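PDB 5A29: exopolygalacturonate lyase from Vibrio vulnificus, which probably cleaves polygalacturonate (pectate) chains by beta-elimination, as a manganese-binding lyase of polysaccharide lyase family 2. Local coordinates for residues R32-E46 and A493-F506. Sequence-based numbering, arbitrary orientation.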
ATOM      1  N   ARG A  32      19.170  -8.987  17.004  1.00 15.96           N
ATOM      2  CA  ARG A  32      18.244  -8.339  16.053  1.00 16.27           C
ATOM      3  C   ARG A  32      16.995  -7.949  16.810  1.00 17.37           C
ATOM      4  O   ARG A  32      16.421  -6.832  16.598  1.00 18.94           O
ATOM      5  CB  ARG A  32      17.859  -9.270  14.899  1.00 16.13           C
ATOM      6  CG  ARG A  32      19.019  -9.610  13.989  1.00 15.19           C
ATOM      7  CD  ARG A  32      18.552 -10.188  12.652  1.00 17.78           C
ATOM      8  NE  ARG A  32      17.770 -11.449  12.886  1.00 17.79           N
ATOM      9  CZ  ARG A  32      18.338 -12.672  13.067  1.00 18.03           C
ATOM     10  NH1 ARG A  32      19.660 -12.901  12.872  1.00 17.93           N
ATOM     11  NH2 ARG A  32      17.537 -13.720  13.281  1.00 17.84           N
ATOM     12  N   VAL A  33      16.543  -8.790  17.721  1.00 16.10           N
ATOM     13  CA  VAL A  33      15.377  -8.379  18.519  1.00 17.58           C
ATOM     14  C   VAL A  33      15.717  -7.175  19.398  1.00 19.65           C
ATOM     15  O   VAL A  33      14.887  -6.282  19.623  1.00 19.42           O
ATOM     16  CB  VAL A  33      14.815  -9.548  19.394  1.00 19.75           C
ATOM     17  CG1 VAL A  33      13.745  -9.035  20.345  1.00 22.05           C
ATOM     18  CG2 VAL A  33      14.254 -10.653  18.527  1.00 22.07           C
ATOM     19  N   GLN A  34      16.950  -7.110  19.879  1.00 17.94           N
ATOM     20  CA  GLN A  34      17.299  -5.960  20.700  1.00 18.79           C
ATOM     21  C   GLN A  34      17.382  -4.663  19.862  1.00 18.18           C
ATOM     22  O   GLN A  34      17.059  -3.604  20.396  1.00 20.30           O
ATOM     23  CB  GLN A  34      18.666  -6.235  21.418  1.00 20.66           C
ATOM     24  CG  GLN A  34      19.241  -4.999  22.148  1.00 26.48           C
ATOM     25  CD  GLN A  34      18.365  -4.645  23.339  1.00 32.77           C
ATOM     26  OE1 GLN A  34      17.998  -5.531  24.115  1.00 34.01           O
ATOM     27  NE2 GLN A  34      17.891  -3.406  23.395  1.00 34.24           N
ATOM     28  N   ALA A  35      17.835  -4.730  18.601  1.00 17.89           N
ATOM     29  CA  ALA A  35      17.734  -3.532  17.736  1.00 19.46           C
ATOM     30  C   ALA A  35      16.292  -2.999  17.688  1.00 17.67           C
ATOM     31  O   ALA A  35      16.032  -1.767  17.800  1.00 18.92           O
ATOM     32  CB  ALA A  35      18.224  -3.824  16.335  1.00 19.87           C
ATOM     33  N   VAL A  36      15.362  -3.907  17.475  1.00 16.99           N
ATOM     34  CA  VAL A  36      13.949  -3.524  17.432  1.00 17.11           C
ATOM     35  C   VAL A  36      13.446  -2.982  18.766  1.00 17.76           C
ATOM     36  O   VAL A  36      12.682  -1.983  18.832  1.00 16.41           O
ATOM     37  CB  VAL A  36      13.095  -4.725  16.933  1.00 15.83           C
ATOM     38  CG1 VAL A  36      11.628  -4.303  16.940  1.00 17.81           C
ATOM     39  CG2 VAL A  36      13.551  -5.005  15.471  1.00 16.89           C
ATOM     40  N   LYS A  37      13.856  -3.624  19.862  1.00 17.21           N
ATOM     41  CA  LYS A  37      13.464  -3.072  21.201  1.00 19.64           C
ATOM     42  C   LYS A  37      14.018  -1.654  21.438  1.00 18.68           C
ATOM     43  O   LYS A  37      13.292  -0.743  21.916  1.00 19.85           O
ATOM     44  CB  LYS A  37      13.974  -4.025  22.326  1.00 21.51           C
ATOM     45  CG  LYS A  37      13.781  -3.468  23.756  1.00 29.07           C
ATOM     46  CD  LYS A  37      14.323  -4.530  24.758  1.00 36.03           C
ATOM     47  CE  LYS A  37      14.168  -4.197  26.253  1.00 43.38           C
ATOM     48  NZ  LYS A  37      14.138  -2.741  26.561  1.00 33.04           N
ATOM     49  N   THR A  38      15.263  -1.418  20.994  1.00 18.25           N
ATOM     50  CA  THR A  38      15.845  -0.096  21.090  1.00 20.36           C
ATOM     51  C   THR A  38      15.060   0.936  20.256  1.00 20.74           C
ATOM     52  O   THR A  38      14.777   2.042  20.683  1.00 16.98           O
ATOM     53  CB  THR A  38      17.321  -0.103  20.619  1.00 21.00           C
ATOM     54  OG1 THR A  38      18.092  -0.975  21.478  1.00 22.81           O
ATOM     55  CG2 THR A  38      17.936   1.318  20.627  1.00 21.34           C
ATOM     56  N   TYR A  39      14.755   0.563  19.027  1.00 19.33           N
ATOM     57  CA  TYR A  39      13.913   1.425  18.170  1.00 18.23           C
ATOM     58  C   TYR A  39      12.598   1.706  18.842  1.00 19.19           C
ATOM     59  O   TYR A  39      12.160   2.876  18.909  1.00 19.96           O
ATOM     60  CB  TYR A  39      13.689   0.649  16.855  1.00 18.04           C
ATOM     61  CG  TYR A  39      12.605   1.233  15.980  1.00 18.32           C
ATOM     62  CD1 TYR A  39      12.812   2.433  15.333  1.00 21.76           C
ATOM     63  CD2 TYR A  39      11.395   0.560  15.799  1.00 19.41           C
ATOM     64  CE1 TYR A  39      11.857   2.952  14.466  1.00 20.88           C
ATOM     65  CE2 TYR A  39      10.378   1.119  14.975  1.00 21.75           C
ATOM     66  CZ  TYR A  39      10.675   2.279  14.269  1.00 22.57           C
ATOM     67  OH  TYR A  39       9.761   2.860  13.407  1.00 25.32           O
ATOM     68  N   ILE A  40      11.910   0.661  19.319  1.00 16.26           N
ATOM     69  CA  ILE A  40      10.617   0.916  19.972  1.00 19.04           C
ATOM     70  C   ILE A  40      10.753   1.885  21.150  1.00 22.78           C
ATOM     71  O   ILE A  40       9.941   2.815  21.317  1.00 19.60           O
ATOM     72  CB  ILE A  40       9.934  -0.418  20.355  1.00 20.79           C
ATOM     73  CG1 ILE A  40       9.458  -1.181  19.070  1.00 18.26           C
ATOM     74  CG2 ILE A  40       8.842  -0.261  21.429  1.00 20.39           C
ATOM     75  CD1 ILE A  40       9.091  -2.659  19.362  1.00 19.42           C
ATOM     76  N   ASP A  41      11.787   1.668  21.984  1.00 20.66           N
ATOM     77  CA  ASP A  41      12.029   2.550  23.137  1.00 23.00           C
ATOM     78  C   ASP A  41      12.263   3.988  22.705  1.00 20.45           C
ATOM     79  O   ASP A  41      11.734   4.871  23.322  1.00 23.80           O
ATOM     80  CB  ASP A  41      13.252   2.065  23.935  1.00 23.88           C
ATOM     81  CG  ASP A  41      12.965   0.762  24.687  1.00 32.46           C
ATOM     82  OD1 ASP A  41      11.768   0.447  24.902  1.00 34.01           O
ATOM     83  OD2 ASP A  41      13.925   0.031  25.028  1.00 36.75           O
ATOM     84  N   ASN A  42      13.026   4.191  21.629  1.00 19.25           N
ATOM     85  CA  ASN A  42      13.295   5.494  21.063  1.00 21.35           C
ATOM     86  C   ASN A  42      12.006   6.167  20.606  1.00 21.62           C
ATOM     87  O   ASN A  42      11.744   7.316  20.937  1.00 21.17           O
ATOM     88  CB  ASN A  42      14.281   5.397  19.899  1.00 20.88           C
ATOM     89  CG  ASN A  42      15.721   5.143  20.383  1.00 26.22           C
ATOM     90  OD1 ASN A  42      16.029   5.415  21.562  1.00 24.48           O
ATOM     91  ND2 ASN A  42      16.581   4.668  19.519  1.00 21.63           N
ATOM     92  N   VAL A  43      11.193   5.432  19.839  1.00 22.72           N
ATOM     93  CA  VAL A  43       9.942   6.006  19.355  1.00 21.13           C
ATOM     94  C   VAL A  43       9.058   6.430  20.495  1.00 21.43           C
ATOM     95  O   VAL A  43       8.478   7.518  20.440  1.00 21.08           O
ATOM     96  CB  VAL A  43       9.178   5.011  18.481  1.00 21.83           C
ATOM     97  CG1 VAL A  43       7.803   5.578  18.134  1.00 20.22           C
ATOM     98  CG2 VAL A  43       9.992   4.744  17.232  1.00 20.20           C
ATOM     99  N   LEU A  44       8.895   5.564  21.486  1.00 18.99           N
ATOM    100  CA  LEU A  44       7.928   5.855  22.573  1.00 21.54           C
ATOM    101  C   LEU A  44       8.396   7.022  23.483  1.00 26.31           C
ATOM    102  O   LEU A  44       7.562   7.695  24.134  1.00 26.50           O
ATOM    103  CB  LEU A  44       7.647   4.620  23.423  1.00 20.46           C
ATOM    104  CG  LEU A  44       6.934   3.421  22.714  1.00 23.16           C
ATOM    105  CD1 LEU A  44       6.937   2.158  23.573  1.00 22.94           C
ATOM    106  CD2 LEU A  44       5.540   3.761  22.183  1.00 23.11           C
ATOM    107  N   GLN A  45       9.697   7.249  23.500  1.00 24.73           N
ATOM    108  CA  GLN A  45      10.326   8.398  24.238  1.00 24.09           C
ATOM    109  C   GLN A  45      10.411   9.625  23.384  1.00 22.87           C
ATOM    110  O   GLN A  45       9.770  10.634  23.699  1.00 27.26           O
ATOM    111  CB  GLN A  45      11.747   8.027  24.741  1.00 25.82           C
ATOM    112  CG  GLN A  45      12.475   9.235  25.367  1.00 28.85           C
ATOM    113  CD  GLN A  45      11.794   9.651  26.644  1.00 32.74           C
ATOM    114  OE1 GLN A  45      11.630   8.836  27.544  1.00 33.99           O
ATOM    115  NE2 GLN A  45      11.339  10.906  26.726  1.00 36.40           N
ATOM    116  N   GLU A  46      11.221   9.581  22.332  1.00 21.80           N
ATOM    117  CA  GLU A  46      11.474  10.732  21.514  1.00 23.32           C
ATOM    118  C   GLU A  46      10.259  11.143  20.680  1.00 28.26           C
ATOM    119  O   GLU A  46      10.181  12.299  20.233  1.00 25.21           O
ATOM    120  CB  GLU A  46      12.684  10.502  20.635  1.00 26.24           C
ATOM    121  CG  GLU A  46      13.877  10.047  21.480  1.00 30.05           C
ATOM    122  CD  GLU A  46      15.059   9.686  20.620  1.00 41.28           C
ATOM    123  OE1 GLU A  46      14.885   8.985  19.578  1.00 38.54           O
ATOM    124  OE2 GLU A  46      16.181  10.089  21.014  1.00 41.05           O
ATOM    125  N   ALA A 493      18.857 -10.755   7.394  1.00 15.90           N
ATOM    126  CA  ALA A 493      18.356  -9.880   8.479  1.00 16.97           C
ATOM    127  C   ALA A 493      19.559  -9.192   9.194  1.00 18.87           C
ATOM    128  O   ALA A 493      19.454  -8.038   9.593  1.00 18.24           O
ATOM    129  CB  ALA A 493      17.565 -10.682   9.500  1.00 17.00           C
ATOM    130  N   ASP A 494      20.651  -9.931   9.383  1.00 18.61           N
ATOM    131  CA  ASP A 494      21.860  -9.301  10.022  1.00 21.53           C
ATOM    132  C   ASP A 494      22.406  -8.135   9.185  1.00 19.64           C
ATOM    133  O   ASP A 494      22.660  -7.033   9.710  1.00 20.42           O
ATOM    134  CB  ASP A 494      22.954 -10.334  10.249  1.00 20.61           C
ATOM    135  CG  ASP A 494      22.626 -11.311  11.402  1.00 28.97           C
ATOM    136  OD1 ASP A 494      21.758 -11.007  12.297  1.00 24.32           O
ATOM    137  OD2 ASP A 494      23.318 -12.361  11.436  1.00 30.87           O
ATOM    138  N   LYS A 495      22.469  -8.341   7.880  1.00 21.91           N
ATOM    139  CA  LYS A 495      22.803  -7.251   6.944  1.00 20.75           C
ATOM    140  C   LYS A 495      21.828  -6.120   6.935  1.00 20.28           C
ATOM    141  O   LYS A 495      22.234  -4.948   6.904  1.00 20.68           O
ATOM    142  CB  LYS A 495      23.025  -7.756   5.522  1.00 23.21           C
ATOM    143  CG  LYS A 495      24.369  -8.416   5.381  1.00 34.52           C
ATOM    144  CD  LYS A 495      24.589  -9.157   4.075  1.00 34.97           C
ATOM    145  CE  LYS A 495      25.818 -10.091   4.142  1.00 36.87           C
ATOM    146  NZ  LYS A 495      25.463 -11.505   4.504  1.00 36.05           N
ATOM    147  N   LEU A 496      20.526  -6.436   7.025  1.00 19.07           N
ATOM    148  CA  LEU A 496      19.516  -5.404   7.106  1.00 19.55           C
ATOM    149  C   LEU A 496      19.693  -4.471   8.329  1.00 18.81           C
ATOM    150  O   LEU A 496      19.570  -3.248   8.213  1.00 19.35           O
ATOM    151  CB  LEU A 496      18.086  -6.042   7.044  1.00 19.75           C
ATOM    152  CG  LEU A 496      16.922  -5.063   6.876  1.00 23.07           C
ATOM    153  CD1 LEU A 496      16.925  -4.518   5.409  1.00 21.88           C
ATOM    154  CD2 LEU A 496      15.620  -5.907   7.070  1.00 24.35           C
ATOM    155  N   VAL A 497      19.964  -5.047   9.510  1.00 17.46           N
ATOM    156  CA  VAL A 497      20.146  -4.263  10.684  1.00 18.49           C
ATOM    157  C   VAL A 497      21.440  -3.447  10.522  1.00 20.95           C
ATOM    158  O   VAL A 497      21.477  -2.214  10.760  1.00 21.18           O
ATOM    159  CB  VAL A 497      20.197  -5.158  11.928  1.00 18.49           C
ATOM    160  CG1 VAL A 497      20.677  -4.335  13.162  1.00 20.30           C
ATOM    161  CG2 VAL A 497      18.801  -5.802  12.167  1.00 18.02           C
ATOM    162  N   GLU A 498      22.485  -4.100  10.030  1.00 22.31           N
ATOM    163  CA  GLU A 498      23.761  -3.401   9.863  1.00 25.48           C
ATOM    164  C   GLU A 498      23.651  -2.169   8.949  1.00 27.87           C
ATOM    165  O   GLU A 498      24.124  -1.105   9.341  1.00 27.18           O
ATOM    166  CB  GLU A 498      24.839  -4.372   9.393  1.00 30.24           C
ATOM    167  CG  GLU A 498      26.131  -3.744   8.910  1.00 43.38           C
ATOM    168  CD  GLU A 498      27.134  -4.838   8.554  1.00 60.11           C
ATOM    169  OE1 GLU A 498      26.874  -5.600   7.575  1.00 67.96           O
ATOM    170  OE2 GLU A 498      28.144  -4.987   9.292  1.00 66.22           O
ATOM    171  N   LYS A 499      22.900  -2.261   7.845  1.00 20.07           N
ATOM    172  CA  LYS A 499      22.729  -1.145   6.893  1.00 22.64           C
ATOM    173  C   LYS A 499      21.644  -0.116   7.256  1.00 24.83           C
ATOM    174  O   LYS A 499      21.831   1.080   7.020  1.00 22.35           O
ATOM    175  CB  LYS A 499      22.453  -1.675   5.474  1.00 28.44           C
ATOM    176  CG  LYS A 499      23.586  -2.504   4.884  1.00 36.30           C
ATOM    177  CD  LYS A 499      23.336  -2.820   3.395  1.00 48.44           C
ATOM    178  CE  LYS A 499      22.012  -3.584   3.099  1.00 55.82           C
ATOM    179  NZ  LYS A 499      21.673  -3.850   1.637  1.00 43.85           N
ATOM    180  N   ARG A 500      20.510  -0.540   7.855  1.00 19.55           N
ATOM    181  CA  ARG A 500      19.379   0.377   7.995  1.00 18.90           C
ATOM    182  C   ARG A 500      19.150   0.817   9.423  1.00 19.44           C
ATOM    183  O   ARG A 500      18.377   1.692   9.641  1.00 18.68           O
ATOM    184  CB  ARG A 500      18.095  -0.339   7.579  1.00 22.30           C
ATOM    185  CG  ARG A 500      18.232  -0.789   6.122  1.00 22.64           C
ATOM    186  CD  ARG A 500      16.991  -0.511   5.374  1.00 30.18           C
ATOM    187  NE  ARG A 500      17.126  -0.949   3.992  1.00 28.92           N
ATOM    188  CZ  ARG A 500      16.107  -1.118   3.180  1.00 30.94           C
ATOM    189  NH1 ARG A 500      14.877  -0.965   3.640  1.00 26.50           N
ATOM    190  NH2 ARG A 500      16.314  -1.539   1.929  1.00 30.40           N
ATOM    191  N   PHE A 501      19.721   0.130  10.405  1.00 17.54           N
ATOM    192  CA  PHE A 501      19.489   0.599  11.763  1.00 18.40           C
ATOM    193  C   PHE A 501      20.583   1.681  12.103  1.00 21.31           C
ATOM    194  O   PHE A 501      21.721   1.323  12.330  1.00 18.64           O
ATOM    195  CB  PHE A 501      19.612  -0.562  12.754  1.00 19.02           C
ATOM    196  CG  PHE A 501      19.287  -0.205  14.195  1.00 18.68           C
ATOM    197  CD1 PHE A 501      18.099   0.386  14.517  1.00 23.68           C
ATOM    198  CD2 PHE A 501      20.150  -0.597  15.230  1.00 26.01           C
ATOM    199  CE1 PHE A 501      17.756   0.684  15.827  1.00 25.69           C
ATOM    200  CE2 PHE A 501      19.843  -0.284  16.562  1.00 27.03           C
ATOM    201  CZ  PHE A 501      18.633   0.341  16.849  1.00 25.06           C
ATOM    202  N   VAL A 502      20.213   2.953  12.113  1.00 21.20           N
ATOM    203  CA  VAL A 502      21.189   4.048  12.016  1.00 24.30           C
ATOM    204  C   VAL A 502      20.663   5.090  13.016  1.00 22.46           C
ATOM    205  O   VAL A 502      19.449   5.436  12.992  1.00 21.99           O
ATOM    206  CB  VAL A 502      21.162   4.682  10.604  1.00 22.71           C
ATOM    207  CG1 VAL A 502      21.932   6.042  10.604  1.00 23.13           C
ATOM    208  CG2 VAL A 502      21.822   3.749   9.599  1.00 26.30           C
ATOM    209  N   ARG A 503      21.500   5.454  13.995  1.00 21.62           N
ATOM    210  CA  ARG A 503      21.168   6.504  14.978  1.00 19.74           C
ATOM    211  C   ARG A 503      19.869   6.151  15.712  1.00 21.43           C
ATOM    212  O   ARG A 503      19.092   7.038  16.152  1.00 20.61           O
ATOM    213  CB  ARG A 503      21.085   7.888  14.290  1.00 21.99           C
ATOM    214  CG  ARG A 503      22.446   8.384  13.788  1.00 23.78           C
ATOM    215  CD  ARG A 503      22.295   9.798  13.174  1.00 26.98           C
ATOM    216  NE  ARG A 503      21.526   9.787  11.911  1.00 24.63           N
ATOM    217  CZ  ARG A 503      22.024   9.449  10.717  1.00 26.84           C
ATOM    218  NH1 ARG A 503      23.271   9.028  10.581  1.00 26.27           N
ATOM    219  NH2 ARG A 503      21.260   9.525   9.626  1.00 27.80           N
ATOM    220  N   GLY A 504      19.677   4.855  15.955  1.00 19.51           N
ATOM    221  CA  GLY A 504      18.563   4.455  16.853  1.00 18.86           C
ATOM    222  C   GLY A 504      17.206   4.239  16.116  1.00 18.49           C
ATOM    223  O   GLY A 504      16.225   3.846  16.742  1.00 19.09           O
ATOM    224  N   TYR A 505      17.211   4.450  14.794  1.00 19.57           N
ATOM    225  CA  TYR A 505      15.990   4.303  13.959  1.00 19.12           C
ATOM    226  C   TYR A 505      16.290   3.528  12.710  1.00 19.32           C
ATOM    227  O   TYR A 505      17.434   3.218  12.416  1.00 19.57           O
ATOM    228  CB  TYR A 505      15.483   5.710  13.542  1.00 20.56           C
ATOM    229  CG  TYR A 505      14.895   6.439  14.729  1.00 22.82           C
ATOM    230  CD1 TYR A 505      13.567   6.227  15.092  1.00 22.05           C
ATOM    231  CD2 TYR A 505      15.717   7.250  15.568  1.00 23.39           C
ATOM    232  CE1 TYR A 505      13.045   6.816  16.224  1.00 27.64           C
ATOM    233  CE2 TYR A 505      15.195   7.820  16.713  1.00 22.20           C
ATOM    234  CZ  TYR A 505      13.862   7.640  17.006  1.00 26.80           C
ATOM    235  OH  TYR A 505      13.310   8.165  18.135  1.00 29.79           O
ATOM    236  N   PHE A 506      15.235   3.214  11.926  1.00 18.21           N
ATOM    237  CA  PHE A 506      15.437   2.538  10.666  1.00 18.71           C
ATOM    238  C   PHE A 506      15.305   3.534   9.502  1.00 19.45           C
ATOM    239  O   PHE A 506      14.284   4.230   9.410  1.00 21.87           O
ATOM    240  CB  PHE A 506      14.392   1.408  10.523  1.00 17.91           C
ATOM    241  CG  PHE A 506      14.708   0.229  11.423  1.00 18.63           C
ATOM    242  CD1 PHE A 506      15.707  -0.678  11.058  1.00 18.33           C
ATOM    243  CD2 PHE A 506      14.075   0.096  12.640  1.00 18.47           C
ATOM    244  CE1 PHE A 506      16.020  -1.781  11.849  1.00 18.06           C
ATOM    245  CE2 PHE A 506      14.426  -0.962  13.491  1.00 19.87           C
ATOM    246  CZ  PHE A 506      15.394  -1.895  13.105  1.00 18.26           C
TER
HETATM  247  O   HOH W   1      22.009 -14.760  12.416  1.00 31.63           O
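The Tyr39 ring is held on both faces: Phe506 brings its CD2 edge onto one in an edge-to-face pair, centroids 5.2 Å apart and planes at 70°, while Val43 CG2, from the next turn of the same helix, lies over the opposite face. Gly504 O sits at the rim of this ring, near its plane. The Phe501 ring is met differently. Ala35 CB stands over one face as a CH-pi contact, 4.0 Å from the ring centroid, Thr38 CG2 lies at the edge, and CD1 of Phe501 lies over one face of the Phe506 ring, toward its rim. With CG of Phe501 anti to its backbone N (chi1 -176°), the ring extends to the helix, where CZ comes within 3.5 Å of Ala35 O. Tyr505 leans obliquely on Tyr39, its CD1 3.7 Å from Tyr39 CE1, and its other side-chain neighbours include Val43 CG2 and Asn42 CB.

Two polar contacts accompany this apolar patch. Near the hairpin turn, Asn42 ND2 gives Gly504 O a fairly straight hydrogen bond of 2.9 Å, the acceptor in the amide plane, so the helix side chain grips the turn backbone directly. At the Arg32 end, Arg32 NH1 forms a salt bridge to Asp494 OD1 (2.9 Å) within the guanidinium plane but from above the carboxylate plane; a water accepts a weak hydrogen bond from NH1 and donates a sound one to Asp494 OD2. CD of Arg32 packs against Ala493 CB, and the bend at chi3 beyond it turns the guanidinium to Asp494, while NH2 pairs with Asp29.

The principle illustrated, away from the manganese site, is an aromatic cluster, Tyr39, Tyr505 and Phe506, joining a helix to a beta hairpin. The axes of segments 32-46 and 493-500 cross at 36°, and through the cluster the N-terminal helix packs on helix 484-500 and the two-stranded antiparallel type I' hairpin that follows helix 484-500.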